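Local coordinates for Nitrate/nitrite binding protein NrtA (Synechocystis sp., PDB 2G29) that binds nitrate in the periplasm as the substrate-binding protein of the NrtABCD ABC transporter, which takes up nitrate and probably nitrite, at residues Val65-Gln70 with Arg286-Val291; Thr75-Leu80 with Gly105-Gly110; Val158-Thr161 with His167-Trp170; Lys321-Asn326 with Leu374-Asp379. All coordinates share one frame; numbering follows the deposited sequence.

Interaction 1: residues Val65-Gln70 with Arg286-Val291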
loop_
_atom_site.group_PDB
_atom_site.type_symbol
_atom_site.label_atom_id
_atom_site.label_comp_id
_atom_site.label_asym_id
_atom_site.label_seq_id
_atom_site.Cartn_x
_atom_site.Cartn_y
_atom_site.Cartn_z
ATOM N N VAL A 65 15.940 -16.880 -2.748
ATOM C CA VAL A 65 15.136 -15.853 -2.070
ATOM C C VAL A 65 13.916 -16.480 -1.396
ATOM O O VAL A 65 13.258 -17.342 -1.980
ATOM C CB VAL A 65 14.661 -14.780 -3.089
ATOM C CG1 VAL A 65 13.611 -13.826 -2.453
ATOM C CG2 VAL A 65 15.858 -13.993 -3.571
ATOM N N GLU A 66 13.642 -16.072 -0.152
ATOM C CA GLU A 66 12.457 -16.559 0.569
ATOM C C GLU A 66 11.428 -15.430 0.601
ATOM O O GLU A 66 11.773 -14.275 0.918
ATOM C CB GLU A 66 12.809 -16.929 2.001
ATOM C CG GLU A 66 13.851 -18.021 2.150
ATOM C CD GLU A 66 14.078 -18.295 3.598
ATOM O OE1 GLU A 66 13.069 -18.614 4.263
ATOM O OE2 GLU A 66 15.228 -18.175 4.074
ATOM N N VAL A 67 10.195 -15.759 0.232
ATOM C CA VAL A 67 9.093 -14.792 0.228
ATOM C C VAL A 67 8.200 -15.286 1.370
ATOM O O VAL A 67 7.487 -16.288 1.249
ATOM C CB VAL A 67 8.387 -14.815 -1.134
ATOM C CG1 VAL A 67 7.958 -16.207 -1.461
ATOM C CG2 VAL A 67 7.275 -13.811 -1.182
ATOM N N LEU A 68 8.280 -14.566 2.489
ATOM C CA LEU A 68 7.666 -14.984 3.757
ATOM C C LEU A 68 6.499 -14.195 4.281
ATOM O O LEU A 68 6.627 -13.010 4.561
ATOM C CB LEU A 68 8.740 -14.958 4.822
ATOM C CG LEU A 68 9.954 -15.827 4.513
ATOM C CD1 LEU A 68 11.113 -15.395 5.370
ATOM C CD2 LEU A 68 9.596 -17.291 4.751
ATOM N N LYS A 69 5.373 -14.868 4.417
ATOM C CA LYS A 69 4.153 -14.217 4.864
ATOM C C LYS A 69 4.284 -13.713 6.298
ATOM O O LYS A 69 4.722 -14.450 7.191
ATOM C CB LYS A 69 2.966 -15.187 4.780
ATOM C CG LYS A 69 1.627 -14.466 5.028
ATOM C CD LYS A 69 0.426 -15.389 5.077
ATOM C CE LYS A 69 0.132 -16.076 3.784
ATOM N NZ LYS A 69 -1.048 -16.985 4.002
ATOM N N GLN A 70 3.893 -12.453 6.502
ATOM C CA GLN A 70 3.895 -11.789 7.812
ATOM C C GLN A 70 2.453 -11.756 8.311
ATOM O O GLN A 70 1.512 -11.673 7.514
ATOM C CB GLN A 70 4.422 -10.359 7.668
ATOM C CG GLN A 70 5.785 -10.267 6.980
ATOM C CD GLN A 70 6.905 -10.854 7.843
ATOM O OE1 GLN A 70 7.247 -10.293 8.892
ATOM N NE2 GLN A 70 7.495 -11.973 7.391
ATOM N N ARG A 286 -2.980 -22.427 -1.421
ATOM C CA ARG A 286 -2.699 -22.557 -0.001
ATOM C C ARG A 286 -1.275 -22.098 0.280
ATOM O O ARG A 286 -0.975 -21.660 1.380
ATOM C CB ARG A 286 -2.867 -24.019 0.418
ATOM C CG ARG A 286 -2.395 -24.302 1.838
ATOM C CD ARG A 286 -3.245 -23.569 2.854
ATOM N NE ARG A 286 -3.114 -24.142 4.194
ATOM C CZ ARG A 286 -4.022 -23.979 5.151
ATOM N NH1 ARG A 286 -5.116 -23.268 4.907
ATOM N NH2 ARG A 286 -3.845 -24.525 6.348
ATOM N N GLU A 287 -0.406 -22.206 -0.726
ATOM C CA GLU A 287 0.995 -21.806 -0.596
ATOM C C GLU A 287 1.112 -20.298 -0.327
ATOM O O GLU A 287 2.066 -19.838 0.328
ATOM C CB GLU A 287 1.751 -22.156 -1.891
ATOM C CG GLU A 287 3.287 -22.024 -1.863
ATOM C CD GLU A 287 3.961 -23.122 -1.053
ATOM O OE1 GLU A 287 3.404 -24.245 -0.996
ATOM O OE2 GLU A 287 5.053 -22.873 -0.497
ATOM N N TRP A 288 0.124 -19.537 -0.802
ATOM C CA TRP A 288 0.145 -18.088 -0.670
ATOM C C TRP A 288 -0.997 -17.457 0.148
ATOM O O TRP A 288 -0.871 -17.375 1.358
ATOM C CB TRP A 288 0.242 -17.482 -2.076
ATOM C CG TRP A 288 1.492 -17.973 -2.804
ATOM C CD1 TRP A 288 1.534 -18.788 -3.907
ATOM C CD2 TRP A 288 2.859 -17.748 -2.429
ATOM N NE1 TRP A 288 2.843 -19.082 -4.240
ATOM C CE2 TRP A 288 3.671 -18.461 -3.349
ATOM C CE3 TRP A 288 3.481 -17.008 -1.410
ATOM C CZ2 TRP A 288 5.067 -18.469 -3.263
ATOM C CZ3 TRP A 288 4.881 -17.010 -1.331
ATOM C CH2 TRP A 288 5.655 -17.742 -2.259
ATOM N N PHE A 289 -2.099 -17.029 -0.464
ATOM C CA PHE A 289 -3.165 -16.391 0.325
ATOM C C PHE A 289 -4.176 -17.352 0.925
ATOM O O PHE A 289 -4.798 -17.021 1.939
ATOM C CB PHE A 289 -3.996 -15.391 -0.506
ATOM C CG PHE A 289 -3.215 -14.242 -1.096
ATOM C CD1 PHE A 289 -3.857 -13.359 -1.961
ATOM C CD2 PHE A 289 -1.863 -14.050 -0.821
ATOM C CE1 PHE A 289 -3.166 -12.287 -2.561
ATOM C CE2 PHE A 289 -1.173 -12.986 -1.415
ATOM C CZ PHE A 289 -1.832 -12.120 -2.279
ATOM N N LYS A 290 -4.373 -18.505 0.276
ATOM C CA LYS A 290 -5.393 -19.456 0.721
ATOM C C LYS A 290 -6.745 -18.684 0.780
ATOM O O LYS A 290 -7.460 -18.702 1.792
ATOM C CB LYS A 290 -5.022 -20.024 2.098
ATOM C CG LYS A 290 -5.908 -21.152 2.539
ATOM C CD LYS A 290 -6.128 -22.119 1.417
ATOM C CE LYS A 290 -7.094 -23.215 1.833
ATOM N NZ LYS A 290 -7.550 -24.008 0.646
ATOM N N VAL A 291 -7.074 -18.040 -0.339
ATOM C CA VAL A 291 -8.276 -17.216 -0.502
ATOM C C VAL A 291 -8.989 -17.664 -1.784
ATOM O O VAL A 291 -8.327 -17.925 -2.771
ATOM C CB VAL A 291 -7.853 -15.703 -0.651
ATOM C CG1 VAL A 291 -8.998 -14.856 -1.176
ATOM C CG2 VAL A 291 -7.362 -15.144 0.709
HETATM O O HOH W 1 -3.656 -15.550 3.831
#

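Interaction 2: residues Thr75-Leu80 with Gly105-Gly110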
loop_
_atom_site.group_PDB
_atom_site.type_symbol
_atom_site.label_atom_id
_atom_site.label_comp_id
_atom_site.label_asym_id
_atom_site.label_seq_id
_atom_site.Cartn_x
_atom_site.Cartn_y
_atom_site.Cartn_z
ATOM N N THR A 75 4.012 -7.041 12.919
ATOM C CA THR A 75 5.057 -8.065 12.923
ATOM C C THR A 75 6.043 -7.859 11.804
ATOM O O THR A 75 7.214 -8.175 11.942
ATOM C CB THR A 75 4.533 -9.519 12.864
ATOM O OG1 THR A 75 3.870 -9.767 11.629
ATOM C CG2 THR A 75 3.638 -9.821 14.020
ATOM N N THR A 76 5.591 -7.306 10.693
ATOM C CA THR A 76 6.509 -6.943 9.592
ATOM C C THR A 76 7.550 -5.960 10.141
ATOM O O THR A 76 8.750 -6.132 9.920
ATOM C CB THR A 76 5.746 -6.254 8.438
ATOM O OG1 THR A 76 4.835 -7.203 7.854
ATOM C CG2 THR A 76 6.708 -5.776 7.359
ATOM N N ARG A 77 7.092 -4.928 10.848
ATOM C CA ARG A 77 7.969 -3.934 11.455
ATOM C C ARG A 77 8.907 -4.631 12.430
ATOM O O ARG A 77 10.111 -4.366 12.431
ATOM C CB ARG A 77 7.100 -2.887 12.185
ATOM C CG ARG A 77 7.849 -1.809 13.013
ATOM C CD ARG A 77 8.211 -2.262 14.434
ATOM N NE ARG A 77 7.086 -2.924 15.091
ATOM C CZ ARG A 77 5.959 -2.331 15.473
ATOM N NH1 ARG A 77 5.787 -1.025 15.289
ATOM N NH2 ARG A 77 4.977 -3.062 15.996
ATOM N N ASP A 78 8.370 -5.553 13.233
ATOM C CA ASP A 78 9.235 -6.273 14.186
ATOM C C ASP A 78 10.350 -7.045 13.479
ATOM O O ASP A 78 11.521 -7.005 13.901
ATOM C CB ASP A 78 8.447 -7.276 15.033
ATOM C CG ASP A 78 7.442 -6.607 15.973
ATOM O OD1 ASP A 78 7.600 -5.410 16.324
ATOM O OD2 ASP A 78 6.492 -7.279 16.418
ATOM N N ASN A 79 10.001 -7.748 12.416
ATOM C CA ASN A 79 10.997 -8.531 11.701
ATOM C C ASN A 79 12.009 -7.681 10.949
ATOM O O ASN A 79 13.154 -8.086 10.795
ATOM C CB ASN A 79 10.286 -9.546 10.788
ATOM C CG ASN A 79 9.704 -10.703 11.579
ATOM O OD1 ASN A 79 10.343 -11.165 12.525
ATOM N ND2 ASN A 79 8.497 -11.179 11.214
ATOM N N LEU A 80 11.608 -6.498 10.492
ATOM C CA LEU A 80 12.552 -5.602 9.827
ATOM C C LEU A 80 13.511 -4.999 10.865
ATOM O O LEU A 80 14.685 -4.816 10.578
ATOM C CB LEU A 80 11.806 -4.486 9.081
ATOM C CG LEU A 80 11.178 -4.937 7.754
ATOM C CD1 LEU A 80 10.175 -3.887 7.327
ATOM C CD2 LEU A 80 12.233 -5.093 6.672
ATOM N N GLY A 105 12.220 6.234 13.449
ATOM C CA GLY A 105 12.155 5.591 14.749
ATOM C C GLY A 105 10.825 5.669 15.471
ATOM O O GLY A 105 10.643 4.995 16.486
ATOM N N THR A 106 9.889 6.458 14.960
ATOM C CA THR A 106 8.623 6.644 15.656
ATOM C C THR A 106 7.855 5.380 15.996
ATOM O O THR A 106 7.201 5.346 17.026
ATOM C CB THR A 106 7.713 7.576 14.854
ATOM O OG1 THR A 106 6.443 7.742 15.495
ATOM C CG2 THR A 106 7.501 7.048 13.552
ATOM N N VAL A 107 7.939 4.347 15.148
ATOM C CA VAL A 107 7.203 3.110 15.380
ATOM C C VAL A 107 8.120 1.988 15.811
ATOM O O VAL A 107 7.802 0.815 15.622
ATOM C CB VAL A 107 6.453 2.654 14.114
ATOM C CG1 VAL A 107 5.406 3.683 13.716
ATOM C CG2 VAL A 107 7.430 2.409 12.975
ATOM N N THR A 108 9.237 2.335 16.442
ATOM C CA THR A 108 10.190 1.315 16.862
ATOM C C THR A 108 10.512 1.253 18.332
ATOM O O THR A 108 11.278 0.378 18.750
ATOM C CB THR A 108 11.555 1.515 16.198
ATOM O OG1 THR A 108 12.090 2.790 16.575
ATOM C CG2 THR A 108 11.422 1.465 14.683
ATOM N N ASP A 109 10.001 2.179 19.116
ATOM C CA ASP A 109 10.337 2.113 20.545
ATOM C C ASP A 109 11.863 2.054 20.773
ATOM O O ASP A 109 12.427 1.066 21.285
ATOM C CB ASP A 109 9.683 0.896 21.202
ATOM C CG ASP A 109 9.733 0.963 22.725
ATOM O OD1 ASP A 109 9.531 -0.081 23.365
ATOM O OD2 ASP A 109 9.962 2.067 23.280
ATOM N N GLY A 110 12.523 3.118 20.351
ATOM C CA GLY A 110 13.952 3.263 20.535
ATOM C C GLY A 110 14.910 2.502 19.657
ATOM O O GLY A 110 16.090 2.393 19.989
#

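Interaction 3: residues Val158-Thr161 with His167-Trp170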
loop_
_atom_site.group_PDB
_atom_site.type_symbol
_atom_site.label_atom_id
_atom_site.label_comp_id
_atom_site.label_asym_id
_atom_site.label_seq_id
_atom_site.Cartn_x
_atom_site.Cartn_y
_atom_site.Cartn_z
ATOM N N VAL A 158 -13.093 2.915 13.643
ATOM C CA VAL A 158 -12.906 2.628 12.225
ATOM C C VAL A 158 -11.542 1.917 12.176
ATOM O O VAL A 158 -10.576 2.325 12.854
ATOM C CB VAL A 158 -12.914 3.875 11.339
ATOM C CG1 VAL A 158 -14.227 4.642 11.540
ATOM C CG2 VAL A 158 -11.751 4.733 11.638
ATOM N N ALA A 159 -11.451 0.839 11.409
ATOM C CA ALA A 159 -10.191 0.092 11.384
ATOM C C ALA A 159 -9.307 0.400 10.195
ATOM O O ALA A 159 -9.784 0.575 9.065
ATOM C CB ALA A 159 -10.460 -1.416 11.406
ATOM N N MET A 160 -8.010 0.466 10.477
ATOM C CA MET A 160 -6.994 0.681 9.461
ATOM C C MET A 160 -5.887 -0.319 9.770
ATOM O O MET A 160 -5.992 -1.124 10.704
ATOM C CB MET A 160 -6.543 2.134 9.381
ATOM C CG MET A 160 -6.259 2.840 10.692
ATOM S SD MET A 160 -4.720 2.240 11.448
ATOM C CE MET A 160 -4.654 3.277 12.972
ATOM N N THR A 161 -4.828 -0.290 8.967
ATOM C CA THR A 161 -3.849 -1.368 9.021
ATOM C C THR A 161 -2.538 -1.158 9.777
ATOM O O THR A 161 -1.821 -2.119 10.013
ATOM C CB THR A 161 -3.516 -1.734 7.574
ATOM O OG1 THR A 161 -2.958 -0.586 6.961
ATOM C CG2 THR A 161 -4.760 -2.142 6.811
ATOM N N HIS A 167 -3.553 2.996 4.648
ATOM C CA HIS A 167 -5.002 2.897 4.891
ATOM C C HIS A 167 -5.470 3.844 5.961
ATOM O O HIS A 167 -6.602 4.345 5.878
ATOM C CB HIS A 167 -5.396 1.438 5.191
ATOM C CG HIS A 167 -4.763 0.496 4.244
ATOM N ND1 HIS A 167 -5.272 0.198 3.001
ATOM C CD2 HIS A 167 -3.542 -0.082 4.306
ATOM C CE1 HIS A 167 -4.387 -0.527 2.331
ATOM N NE2 HIS A 167 -3.331 -0.708 3.111
ATOM N N ASP A 168 -4.632 4.089 6.958
ATOM C CA ASP A 168 -4.958 5.056 8.007
ATOM C C ASP A 168 -5.127 6.425 7.301
ATOM O O ASP A 168 -6.107 7.151 7.535
ATOM C CB ASP A 168 -3.799 5.063 9.023
ATOM C CG ASP A 168 -4.090 5.880 10.275
ATOM O OD1 ASP A 168 -5.275 6.072 10.627
ATOM O OD2 ASP A 168 -3.104 6.283 10.940
ATOM N N MET A 169 -4.200 6.786 6.408
ATOM C CA MET A 169 -4.330 8.063 5.689
ATOM C C MET A 169 -5.575 8.098 4.793
ATOM O O MET A 169 -6.296 9.087 4.762
ATOM C CB MET A 169 -3.099 8.333 4.823
ATOM C CG MET A 169 -1.767 8.433 5.558
ATOM S SD MET A 169 -1.700 9.592 6.955
ATOM C CE MET A 169 -2.068 8.477 8.334
ATOM N N TRP A 170 -5.879 6.994 4.113
ATOM C CA TRP A 170 -7.041 7.023 3.207
ATOM C C TRP A 170 -8.355 7.153 3.964
ATOM O O TRP A 170 -9.198 7.988 3.621
ATOM C CB TRP A 170 -7.154 5.771 2.350
ATOM C CG TRP A 170 -5.939 5.357 1.592
ATOM C CD1 TRP A 170 -5.534 4.068 1.403
ATOM C CD2 TRP A 170 -4.941 6.192 0.991
ATOM N NE1 TRP A 170 -4.331 4.047 0.728
ATOM C CE2 TRP A 170 -3.943 5.338 0.475
ATOM C CE3 TRP A 170 -4.778 7.587 0.845
ATOM C CZ2 TRP A 170 -2.798 5.814 -0.179
ATOM C CZ3 TRP A 170 -3.653 8.071 0.203
ATOM C CH2 TRP A 170 -2.664 7.186 -0.306
HETATM O O HOH W 2 -2.503 2.160 7.600
#

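Interaction 4: residues Lys321-Asn326 with Leu374-Asp379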
loop_
_atom_site.group_PDB
_atom_site.type_symbol
_atom_site.label_atom_id
_atom_site.label_comp_id
_atom_site.label_asym_id
_atom_site.label_seq_id
_atom_site.Cartn_x
_atom_site.Cartn_y
_atom_site.Cartn_z
ATOM N N LYS A 321 -2.401 -1.240 -10.431
ATOM C CA LYS A 321 -1.460 -1.199 -11.545
ATOM C C LYS A 321 -0.075 -1.390 -10.961
ATOM O O LYS A 321 0.249 -0.794 -9.920
ATOM C CB LYS A 321 -1.541 0.153 -12.264
ATOM C CG LYS A 321 -2.843 0.425 -12.967
ATOM C CD LYS A 321 -2.898 1.911 -13.332
ATOM C CE LYS A 321 -4.209 2.261 -14.034
ATOM N NZ LYS A 321 -4.360 3.714 -14.308
ATOM N N TYR A 322 0.752 -2.172 -11.653
ATOM C CA TYR A 322 2.102 -2.508 -11.220
ATOM C C TYR A 322 3.170 -1.985 -12.162
ATOM O O TYR A 322 4.329 -2.045 -11.843
ATOM C CB TYR A 322 2.286 -4.046 -11.102
ATOM C CG TYR A 322 1.166 -4.722 -10.341
ATOM C CD1 TYR A 322 0.238 -5.540 -11.002
ATOM C CD2 TYR A 322 0.968 -4.473 -8.982
ATOM C CE1 TYR A 322 -0.859 -6.078 -10.336
ATOM C CE2 TYR A 322 -0.119 -5.010 -8.310
ATOM C CZ TYR A 322 -1.035 -5.804 -8.990
ATOM O OH TYR A 322 -2.157 -6.295 -8.363
ATOM N N TRP A 323 2.770 -1.476 -13.321
ATOM C CA TRP A 323 3.763 -1.007 -14.270
ATOM C C TRP A 323 3.261 0.125 -15.152
ATOM O O TRP A 323 3.949 1.129 -15.302
ATOM C CB TRP A 323 4.225 -2.172 -15.141
ATOM C CG TRP A 323 5.445 -1.832 -15.909
ATOM C CD1 TRP A 323 5.537 -1.549 -17.260
ATOM C CD2 TRP A 323 6.763 -1.772 -15.400
ATOM N NE1 TRP A 323 6.848 -1.322 -17.603
ATOM C CE2 TRP A 323 7.622 -1.447 -16.484
ATOM C CE3 TRP A 323 7.313 -1.947 -14.129
ATOM C CZ2 TRP A 323 8.982 -1.311 -16.324
ATOM C CZ3 TRP A 323 8.658 -1.810 -13.974
ATOM C CH2 TRP A 323 9.486 -1.488 -15.058
ATOM N N VAL A 324 2.066 -0.013 -15.729
ATOM C CA VAL A 324 1.529 1.046 -16.593
ATOM C C VAL A 324 1.394 2.366 -15.824
ATOM O O VAL A 324 1.232 2.366 -14.594
ATOM C CB VAL A 324 0.128 0.648 -17.195
ATOM C CG1 VAL A 324 -0.907 0.564 -16.114
ATOM C CG2 VAL A 324 -0.316 1.652 -18.255
ATOM N N ASP A 325 1.474 3.483 -16.544
ATOM C CA ASP A 325 1.352 4.801 -15.938
ATOM C C ASP A 325 2.439 5.030 -14.877
ATOM O O ASP A 325 2.177 5.632 -13.833
ATOM C CB ASP A 325 -0.066 4.997 -15.357
ATOM C CG ASP A 325 -1.150 4.819 -16.424
ATOM O OD1 ASP A 325 -0.955 5.340 -17.548
ATOM O OD2 ASP A 325 -2.184 4.161 -16.159
ATOM N N ASN A 326 3.652 4.542 -15.161
ATOM C CA ASN A 326 4.818 4.719 -14.276
ATOM C C ASN A 326 4.592 4.223 -12.856
ATOM O O ASN A 326 5.289 4.641 -11.923
ATOM C CB ASN A 326 5.212 6.199 -14.228
ATOM C CG ASN A 326 5.449 6.783 -15.617
ATOM O OD1 ASN A 326 4.801 7.748 -16.007
ATOM N ND2 ASN A 326 6.377 6.201 -16.351
ATOM N N LEU A 374 17.712 -3.093 -17.777
ATOM C CA LEU A 374 16.674 -3.840 -18.497
ATOM C C LEU A 374 16.281 -2.925 -19.658
ATOM O O LEU A 374 17.023 -2.008 -19.982
ATOM C CB LEU A 374 15.471 -4.048 -17.577
ATOM C CG LEU A 374 15.772 -4.850 -16.308
ATOM C CD1 LEU A 374 14.656 -4.626 -15.311
ATOM C CD2 LEU A 374 15.911 -6.338 -16.633
ATOM N N GLU A 375 15.142 -3.142 -20.304
ATOM C CA GLU A 375 14.776 -2.184 -21.362
ATOM C C GLU A 375 14.009 -1.049 -20.691
ATOM O O GLU A 375 14.558 0.002 -20.393
ATOM C CB GLU A 375 13.892 -2.843 -22.420
ATOM C CG GLU A 375 14.335 -2.601 -23.847
ATOM C CD GLU A 375 13.506 -3.379 -24.842
ATOM O OE1 GLU A 375 12.370 -2.939 -25.145
ATOM O OE2 GLU A 375 13.980 -4.444 -25.304
ATOM N N VAL A 376 12.727 -1.279 -20.458
ATOM C CA VAL A 376 11.882 -0.283 -19.823
ATOM C C VAL A 376 11.807 1.002 -20.627
ATOM O O VAL A 376 11.731 2.091 -20.053
ATOM C CB VAL A 376 12.399 0.066 -18.446
ATOM C CG1 VAL A 376 11.368 0.921 -17.716
ATOM C CG2 VAL A 376 12.698 -1.204 -17.679
ATOM N N PRO A 377 11.780 0.888 -21.961
ATOM C CA PRO A 377 11.712 2.014 -22.893
ATOM C C PRO A 377 11.828 3.402 -22.228
ATOM O O PRO A 377 11.228 3.678 -21.187
ATOM C CB PRO A 377 10.371 1.784 -23.596
ATOM C CG PRO A 377 10.147 0.238 -23.494
ATOM C CD PRO A 377 11.233 -0.324 -22.593
ATOM N N ALA A 378 12.601 4.285 -22.839
ATOM C CA ALA A 378 12.819 5.618 -22.291
ATOM C C ALA A 378 11.592 6.380 -21.804
ATOM O O ALA A 378 11.638 7.061 -20.777
ATOM C CB ALA A 378 13.576 6.474 -23.307
ATOM N N ASP A 379 10.492 6.280 -22.539
ATOM C CA ASP A 379 9.304 7.029 -22.167
ATOM C C ASP A 379 8.607 6.469 -20.937
ATOM O O ASP A 379 7.665 7.071 -20.426
ATOM C CB ASP A 379 8.346 7.095 -23.360
ATOM C CG ASP A 379 7.605 5.806 -23.584
ATOM O OD1 ASP A 379 8.185 4.711 -23.384
ATOM O OD2 ASP A 379 6.427 5.890 -23.983
HETATM O O HOH W 3 7.822 7.720 -17.838
#

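Interaction 1: residues Val65-Gln70 with Arg286-Val291
Val67 is the first residue of strand 66-69 to touch Trp288 of the loop 286-291. The valine and the indole cross at about a right angle, and the valine meets the far end of the six-membered ring. CG1 lies at the ring edge, near its plane, but it is modelled too close to the ring for its exact spacing to be trusted. The second methyl is sounder, with Val67 CG2 4.0 Å from Trp288 CZ3. The backbone joins in, as Val67 O lies 3.7 Å from the same CZ3. Ile49 of helix 46-53 packs against both side chains. At its other end the indole gives its NE1 hydrogen to Glu53. Its own neighbour Glu287 lays CG over one face, near the rim. With an alanine in place of Trp288, Val67 is likely to lose its aromatic neighbour and Glu53 its donor.

Two residues along, Lys69 reaches the backbone of the same tryptophan. The lysine leaves the strand with CG anti to the backbone N (chi1 -171°) and bends at chi3, which brings the amine to the loop. Lys69 NZ donates to Trp288 O at 2.7 Å, nearly along the C=O axis. It also donates to a water at 3.0 Å, and that water gives a 2.7 Å hydrogen bond to Phe289 O. One amine thus holds two successive carbonyls, one directly and one through the water. Strand 66-69 is the outermost strand on one side of a mixed five-stranded sheet, next to strand 36-39. The loop after helix 276-284 packs against this edge strand, in one of the two alpha/beta sheets of the C-clamp fold.

Interaction 2: residues Thr75-Leu80 with Gly105-Gly110
Gly105 O is gripped twice by Thr108, and this closes the turn from which Val107 O accepts a hydrogen bond from Arg77. Thr108 N reaches Gly105 O at 3.0 Å and Thr108 OG1 at 2.6 Å, both from the same face of the carbonyl plane. They fasten a type I beta turn just past the end of helix 97-104. Thr108 OG1 in turn accepts from Lys111 N.

Arg77 comes from helix 73-82. Its NH1 bonds to Val107 O at 2.7 Å. The donor lies in the carbonyl plane, but the N-H is bent away from a straight line (131°). A first torsion of 174° swings the side chain off the helix toward the turn. Bends at chi2 and chi3 then carry CD past the same oxygen, at 3.3 Å between Arg77 CD and Val107 O.

Helix 73-82 links the parallel strands 66-69 and 91-95 in a beta-alpha-beta crossover, and it starts at Trp73, a nitrate-binding residue. The contact therefore ties this connecting helix to the turn that follows the next helix.

The guanidinium has a second hold within its own helix. Arg77 NE forms a salt bridge with Asp78 OD1 at 2.8 Å, meeting the oxygen from above the carboxylate plane. A leucine in place of Arg77 would probably leave Val107 O without this donor and the Asp78 carboxylate without its positive mate. Val107 CB sits at the guanidinium edge, 3.9 Å from Arg77 NH1.

Interaction 3: residues Val158-Thr161 with His167-Trp170
Met160 lies alongside Asp168, the two side chains pointing the same way. Met160 CB starts 3.6 Å from Asp168 CA. The first torsion (chi1 45°) puts CG between the backbone N and the carbonyl carbon, turned to the helix. There Met160 CG meets Asp168 OD1 at 3.4 Å. The bend at chi2 brings the sulfur near the aspartate, with Met160 SD 3.8 Å from Asp168 CB. The extended chi3 carries the terminal methyl on along the carboxylate, and Met160 CE lies 3.7 Å from Asp168 OD1.

Thr161 follows and meets the ring of His167, a nitrate-binding residue, at its CD2 edge. The methyl carbon Thr161 CG2 lies 3.5 Å from His167 CD2. The hydroxyl is also at this edge, but its modelled spacing there is doubtful. A water links Thr161 OG1 (2.9 Å) to Asp168 N (2.9 Å), from which it accepts.

Strand 157-160 and helix 166-177 are the first two elements of a beta-alpha-beta unit. The Asp168 carboxylate is buried, yet its oxygens have partners: OD1 forms a salt bridge with Arg172 and OD2 accepts from Gly164 N. Its flank can therefore rest on the apolar methionine, and its negative charge near the helix start is probably favourable.

Interaction 4: residues Lys321-Asn326 with Leu374-Asp379
Trp323 overlaps Val376 with the outer end of its six-membered ring. The contact joins two loops of an alpha/beta solute-binding protein, the one leading into helix 332-344 and the one leaving helix 364-373, well away from the nitrate site. Trp323 CZ2 is 3.6 Å from Val376 CG1 and 4.0 Å from Val376 CG2. CG2 lies at the edge of the indole, in its plane, while CG1 approaches obliquely. The two side chains cross at about a right angle. An extended first torsion (chi1 -167°) carries the indole from its loop across to the other. Helices frame the pair: Trp367 of helix 364-373 and Gln268 of helix 253-271 touch the indole, and Ala371 touches Val376. The polar edge of the ring is satisfied too, since Trp323 NE1 bonds to Gln380.

A second link is made through water. Asn326 ND2 donates to the water at 2.6 Å, and the water donates to Asp379 O at 2.7 Å. The amide nitrogen and that carbonyl oxygen stand 4.4 Å apart, so the water bridges a gap too wide for a direct bond. Gln380 O is a weak further partner of Asn326 ND2.

Within the loop, Lys321 reaches four residues on to Asp325. It also forms salt bridges with Asp236 and Glu317. Lys321 NZ meets Asp325 OD2 at 2.9 Å on the anti side, 24° out of the carboxylate plane.

From the N terminus, strand 66-69 opens interaction 1, whose loop closes only at residues 286-291, just past helix 276-284. Interactions 2 and 3 are nested inside it, one after the other. Interaction 2 closes a short loop between helix 73-82 and the turn after helix 97-104. Interaction 3 closes a tighter one, within the beta-alpha-beta unit of the second five-stranded sheet. Interaction 4 opens after all of these have closed and joins two loops of the C-terminal part; none of the four loops cross. Interactions 1 and 2 touch directly, as Gln70 OE1 probably accepts a hydrogen bond from Asn79 ND2. Interactions 3 and 4 lie on opposite sides of the chain's centre.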